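PDB 5DLL: aminopeptidase N from Francisella tularensis subsp. tularensis, which probably releases N-terminal amino acids from intracellular peptides as a zinc-dependent aminopeptidase of the M1 family. Local coordinates for residues A[595-600]-A[606-611]; A[615-620]-A[630-635]. One frame throughout, in Å; residues are numbered along the deposited sequence.

Contact 1 of 2, residues A[595-600]-A[606-611]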
loop_
_atom_site.group_PDB
_atom_site.type_symbol
_atom_site.label_atom_id
_atom_site.label_comp_id
_atom_site.label_asym_id
_atom_site.label_seq_id
_atom_site.Cartn_x
_atom_site.Cartn_y
_atom_site.Cartn_z
ATOM N N LYS A 595 14.271 -17.115 25.138
ATOM C CA LYS A 595 14.334 -18.564 24.950
ATOM C C LYS A 595 12.938 -19.199 24.904
ATOM O O LYS A 595 12.674 -20.076 24.079
ATOM C CB LYS A 595 15.158 -19.192 26.090
ATOM C CG LYS A 595 15.459 -20.678 25.928
ATOM C CD LYS A 595 15.809 -21.341 27.258
ATOM C CE LYS A 595 17.236 -21.046 27.704
ATOM N NZ LYS A 595 18.241 -21.870 26.974
ATOM N N SER A 596 12.054 -18.756 25.797
ATOM C CA SER A 596 10.718 -19.340 25.918
ATOM C C SER A 596 9.852 -19.012 24.709
ATOM O O SER A 596 9.076 -19.852 24.251
ATOM C CB SER A 596 10.032 -18.847 27.194
ATOM O OG SER A 596 9.803 -17.451 27.137
ATOM N N ILE A 597 9.982 -17.790 24.202
ATOM C CA ILE A 597 9.305 -17.397 22.973
ATOM C C ILE A 597 9.774 -18.300 21.829
ATOM O O ILE A 597 8.964 -18.791 21.042
ATOM C CB ILE A 597 9.583 -15.920 22.616
ATOM C CG1 ILE A 597 8.992 -14.973 23.677
ATOM C CG2 ILE A 597 9.030 -15.582 21.233
ATOM C CD1 ILE A 597 7.500 -14.738 23.570
ATOM N N LEU A 598 11.083 -18.527 21.760
ATOM C CA LEU A 598 11.682 -19.358 20.712
ATOM C C LEU A 598 11.159 -20.792 20.709
ATOM O O LEU A 598 10.998 -21.384 19.643
ATOM C CB LEU A 598 13.212 -19.355 20.841
ATOM C CG LEU A 598 14.021 -20.279 19.926
ATOM C CD1 LEU A 598 13.791 -19.961 18.458
ATOM C CD2 LEU A 598 15.498 -20.175 20.273
ATOM N N HIS A 599 10.897 -21.344 21.891
ATOM C CA HIS A 599 10.411 -22.723 22.009
ATOM C C HIS A 599 8.899 -22.829 22.240
ATOM O O HIS A 599 8.405 -23.899 22.598
ATOM C CB HIS A 599 11.161 -23.451 23.133
ATOM C CG HIS A 599 12.590 -23.750 22.808
ATOM N ND1 HIS A 599 12.959 -24.644 21.827
ATOM C CD2 HIS A 599 13.743 -23.277 23.340
ATOM C CE1 HIS A 599 14.276 -24.709 21.765
ATOM N NE2 HIS A 599 14.775 -23.890 22.674
ATOM N N ASP A 600 8.165 -21.739 22.026
ATOM C CA ASP A 600 6.713 -21.754 22.199
ATOM C C ASP A 600 6.095 -22.594 21.081
ATOM O O ASP A 600 6.316 -22.330 19.895
ATOM C CB ASP A 600 6.135 -20.331 22.198
ATOM C CG ASP A 600 4.773 -20.246 22.885
ATOM O OD1 ASP A 600 3.902 -21.104 22.619
ATOM O OD2 ASP A 600 4.573 -19.313 23.691
ATOM N N ALA A 606 5.372 -17.428 12.561
ATOM C CA ALA A 606 5.744 -16.210 11.849
ATOM C C ALA A 606 5.854 -15.039 12.822
ATOM O O ALA A 606 6.774 -14.226 12.722
ATOM C CB ALA A 606 4.725 -15.902 10.764
ATOM N N LEU A 607 4.903 -14.955 13.752
ATOM C CA LEU A 607 4.941 -13.959 14.827
ATOM C C LEU A 607 6.198 -14.116 15.687
ATOM O O LEU A 607 6.807 -13.126 16.093
ATOM C CB LEU A 607 3.683 -14.062 15.700
ATOM C CG LEU A 607 3.711 -13.429 17.094
ATOM C CD1 LEU A 607 3.855 -11.915 17.025
ATOM C CD2 LEU A 607 2.452 -13.828 17.849
ATOM N N ILE A 608 6.573 -15.364 15.963
ATOM C CA ILE A 608 7.831 -15.660 16.650
ATOM C C ILE A 608 9.013 -15.055 15.874
ATOM O O ILE A 608 9.868 -14.390 16.460
ATOM C CB ILE A 608 8.026 -17.184 16.850
ATOM C CG1 ILE A 608 7.008 -17.725 17.863
ATOM C CG2 ILE A 608 9.429 -17.495 17.350
ATOM C CD1 ILE A 608 6.941 -19.238 17.946
ATOM N N SER A 609 9.037 -15.273 14.558
ATOM C CA SER A 609 10.095 -14.743 13.690
ATOM C C SER A 609 10.247 -13.220 13.772
ATOM O O SER A 609 11.364 -12.710 13.719
ATOM C CB SER A 609 9.840 -15.146 12.236
ATOM O OG SER A 609 9.434 -16.500 12.146
ATOM N N ASN A 610 9.128 -12.504 13.884
ATOM C CA ASN A 610 9.147 -11.036 13.981
ATOM C C ASN A 610 9.644 -10.555 15.336
ATOM O O ASN A 610 10.424 -9.606 15.414
ATOM C CB ASN A 610 7.760 -10.430 13.708
ATOM C CG ASN A 610 7.632 -9.860 12.307
ATOM O OD1 ASN A 610 7.234 -8.709 12.131
ATOM N ND2 ASN A 610 7.979 -10.658 11.307
ATOM N N ALA A 611 9.178 -11.211 16.397
ATOM C CA ALA A 611 9.559 -10.849 17.762
ATOM C C ALA A 611 11.030 -11.156 18.059
ATOM O O ALA A 611 11.678 -10.425 18.813
ATOM C CB ALA A 611 8.657 -11.553 18.760
#

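Contact 2 of 2, residues A[615-620]-A[630-635]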
loop_
_atom_site.group_PDB
_atom_site.type_symbol
_atom_site.label_atom_id
_atom_site.label_comp_id
_atom_site.label_asym_id
_atom_site.label_seq_id
_atom_site.Cartn_x
_atom_site.Cartn_y
_atom_site.Cartn_z
ATOM N N PRO A 615 15.401 -5.295 16.129
ATOM C CA PRO A 615 15.098 -4.162 15.242
ATOM C C PRO A 615 16.306 -3.726 14.419
ATOM O O PRO A 615 17.402 -3.569 14.967
ATOM C CB PRO A 615 14.696 -3.041 16.207
ATOM C CG PRO A 615 14.243 -3.728 17.445
ATOM C CD PRO A 615 14.929 -5.062 17.509
ATOM N N ILE A 616 16.110 -3.553 13.114
ATOM C CA ILE A 616 17.177 -3.060 12.246
ATOM C C ILE A 616 17.612 -1.642 12.638
ATOM O O ILE A 616 16.883 -0.907 13.316
ATOM C CB ILE A 616 16.807 -3.125 10.743
ATOM C CG1 ILE A 616 15.491 -2.390 10.457
ATOM C CG2 ILE A 616 16.723 -4.575 10.286
ATOM C CD1 ILE A 616 15.281 -2.075 8.992
ATOM N N GLU A 617 18.806 -1.273 12.190
ATOM C CA GLU A 617 19.494 -0.080 12.678
ATOM C C GLU A 617 18.739 1.212 12.351
ATOM O O GLU A 617 18.707 2.142 13.165
ATOM C CB GLU A 617 20.920 -0.027 12.119
ATOM C CG GLU A 617 21.773 -1.247 12.464
ATOM C CD GLU A 617 21.781 -2.308 11.370
ATOM O OE1 GLU A 617 21.044 -3.313 11.489
ATOM O OE2 GLU A 617 22.521 -2.130 10.382
ATOM N N SER A 618 18.128 1.258 11.169
ATOM C CA SER A 618 17.343 2.419 10.742
ATOM C C SER A 618 16.116 2.654 11.629
ATOM O O SER A 618 15.702 3.796 11.832
ATOM C CB SER A 618 16.921 2.270 9.275
ATOM O OG SER A 618 16.390 0.982 9.014
ATOM N N THR A 619 15.545 1.572 12.156
ATOM C CA THR A 619 14.411 1.664 13.074
ATOM C C THR A 619 14.854 2.221 14.423
ATOM O O THR A 619 14.212 3.119 14.968
ATOM C CB THR A 619 13.744 0.293 13.290
ATOM O OG1 THR A 619 13.364 -0.259 12.023
ATOM C CG2 THR A 619 12.511 0.424 14.182
ATOM N N ILE A 620 15.955 1.697 14.950
ATOM C CA ILE A 620 16.507 2.194 16.213
ATOM C C ILE A 620 16.864 3.683 16.102
ATOM O O ILE A 620 16.638 4.458 17.037
ATOM C CB ILE A 620 17.749 1.383 16.645
ATOM C CG1 ILE A 620 17.350 -0.061 16.975
ATOM C CG2 ILE A 620 18.425 2.026 17.853
ATOM C CD1 ILE A 620 18.508 -1.034 16.971
ATOM N N ASP A 630 27.474 5.000 14.251
ATOM C CA ASP A 630 28.423 3.977 14.702
ATOM C C ASP A 630 28.074 3.410 16.081
ATOM O O ASP A 630 28.325 2.234 16.339
ATOM C CB ASP A 630 29.858 4.512 14.682
ATOM C CG ASP A 630 30.357 4.799 13.272
ATOM O OD1 ASP A 630 30.245 3.905 12.398
ATOM O OD2 ASP A 630 30.866 5.921 13.043
ATOM N N ASP A 631 27.505 4.238 16.959
ATOM C CA ASP A 631 26.976 3.762 18.246
ATOM C C ASP A 631 25.934 2.666 18.023
ATOM O O ASP A 631 25.986 1.604 18.652
ATOM C CB ASP A 631 26.334 4.905 19.046
ATOM C CG ASP A 631 27.344 5.716 19.838
ATOM O OD1 ASP A 631 28.119 6.483 19.227
ATOM O OD2 ASP A 631 27.348 5.595 21.081
ATOM N N ILE A 632 24.998 2.929 17.113
ATOM C CA ILE A 632 23.935 1.977 16.799
ATOM C C ILE A 632 24.493 0.642 16.292
ATOM O O ILE A 632 24.252 -0.395 16.908
ATOM C CB ILE A 632 22.922 2.570 15.794
ATOM C CG1 ILE A 632 22.078 3.648 16.481
ATOM C CG2 ILE A 632 22.009 1.489 15.225
ATOM C CD1 ILE A 632 21.226 4.468 15.531
ATOM N N VAL A 633 25.248 0.665 15.193
ATOM C CA VAL A 633 25.705 -0.588 14.566
ATOM C C VAL A 633 26.515 -1.470 15.522
ATOM O O VAL A 633 26.288 -2.673 15.582
ATOM C CB VAL A 633 26.501 -0.379 13.243
ATOM C CG1 VAL A 633 25.665 0.369 12.209
ATOM C CG2 VAL A 633 27.828 0.328 13.486
ATOM N N LEU A 634 27.436 -0.877 16.277
ATOM C CA LEU A 634 28.319 -1.651 17.154
ATOM C C LEU A 634 27.547 -2.286 18.316
ATOM O O LEU A 634 27.819 -3.423 18.710
ATOM C CB LEU A 634 29.456 -0.769 17.689
ATOM C CG LEU A 634 30.418 -0.195 16.637
ATOM C CD1 LEU A 634 31.318 0.876 17.246
ATOM C CD2 LEU A 634 31.244 -1.295 15.983
ATOM N N SER A 635 26.582 -1.543 18.851
ATOM C CA SER A 635 25.764 -2.017 19.960
ATOM C C SER A 635 24.811 -3.134 19.530
ATOM O O SER A 635 24.582 -4.074 20.286
ATOM C CB SER A 635 24.972 -0.851 20.548
ATOM O OG SER A 635 24.186 -1.267 21.647
#

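Contact 1 of 2, residues A[595-600]-A[606-611]
Ile-608 projects from helix 605-612 onto the last turn of helix 588-598 and the loop residue Asp-600 just after it, its branches lying against Ile-597, Leu-598 and Asp-600. Its CG1 lies beside the backbone N and anti to the carbonyl carbon (chi1 -69°), and the chain runs on extended to CD1 (chi2 169°). That methyl lies beside two carbonyl oxygens, Ile-608 CD1 being 3.7 Å from each of Ile-597 O and Asp-600 O. The other branch completes the apolar part of the contact, Ile-608 CG2 standing 4.3 Å from Ile-597 CG2 and 4.5 Å from Leu-598 CA. All these contacts across the pair are van der Waals in kind. Ile-597 O is nevertheless engaged as an acceptor, since Asp-600 N bonds to it at 3.2 Å just where His-599 leaves helical geometry. Asp-600 OD1 has a weak hydrogen bond from Asp-602 N in the connection that follows. The two helices form a helical hairpin in the ARM-repeat-like C-terminal region. Around it, helix 565-581 meets Ile-597 and Asp-600 through Arg-568 and Ala-611 through Leu-572, Leu-598 rests on Trp-651 and Val-654 of helix 648-658, and Ile-608 reaches Leu-676 of helix 668-685.

Contact 2 of 2, residues A[615-620]-A[630-635]
Glu-617 and Ile-632 bring the first turn of helix 617-621 up to the early part of helix 629-646, their CA atoms 6.4 Å apart. This is helix-to-helix packing within the ARM-repeat-like, all-helical C-terminal region of the M1 aminopeptidase, the two helices being separated in the chain by a short connection. Ile-632 supplies the central side chain: with CG1 beside the backbone N (chi1 -71°), CG2 is anti to that N and abuts the aliphatic base of Glu-617, 3.6 Å from CB and 3.9 Å from CG of that residue. The two side chains pass each other at a slant, and the contact uses the methylene part of the glutamate and not its charged end. A bend at chi2 (96°) turns the carboxylate of Glu-617 aside from the isoleucine, and OE1 has a long, weak ion pair with Arg-636 one turn further along the second helix.

One turn on in the first helix, Ile-620 continues the apolar seam with CG2 lying 4.2 Å from Ile-632 CG1. Its side chain also rests on Ile-580 and Leu-581, the end of helix 565-581, so the inner part of the contact is closed by a third helix. On the glutamate side, Val-633 CG1 stands 4.2 Å from Glu-617 CG, and Phe-791 of helix 791-794 touches both residues. Both segments also make polar bonds to neighbours: Ser-635 OG is hydrogen-bonded to Ile-580 O, and Pro-615 O, just ahead of the N-cap residue Ile-616, accepts a hydrogen bond from Arg-636 NE.

In the fold
Contacts 1 and 2 come in series along the chain, contact 1 closing at helix 605-612 before contact 2 opens at helix 617-621, the next helix. Their centres are 22 Å apart, and both lie on the same side of the chain's centre, about 27 and 26 Å from it. Each joins helices close in sequence within the ARM-repeat-like range 552-866, and together they involve four successive helices, 588-598 and 605-612 in contact 1, 617-621 and 629-646 in contact 2. Helix 565-581 is common to both, touching residues of each along its length. Both contacts lie away from the zinc site of His-309, His-313 and Glu-332, and belong to the packing of the C-terminal helical region.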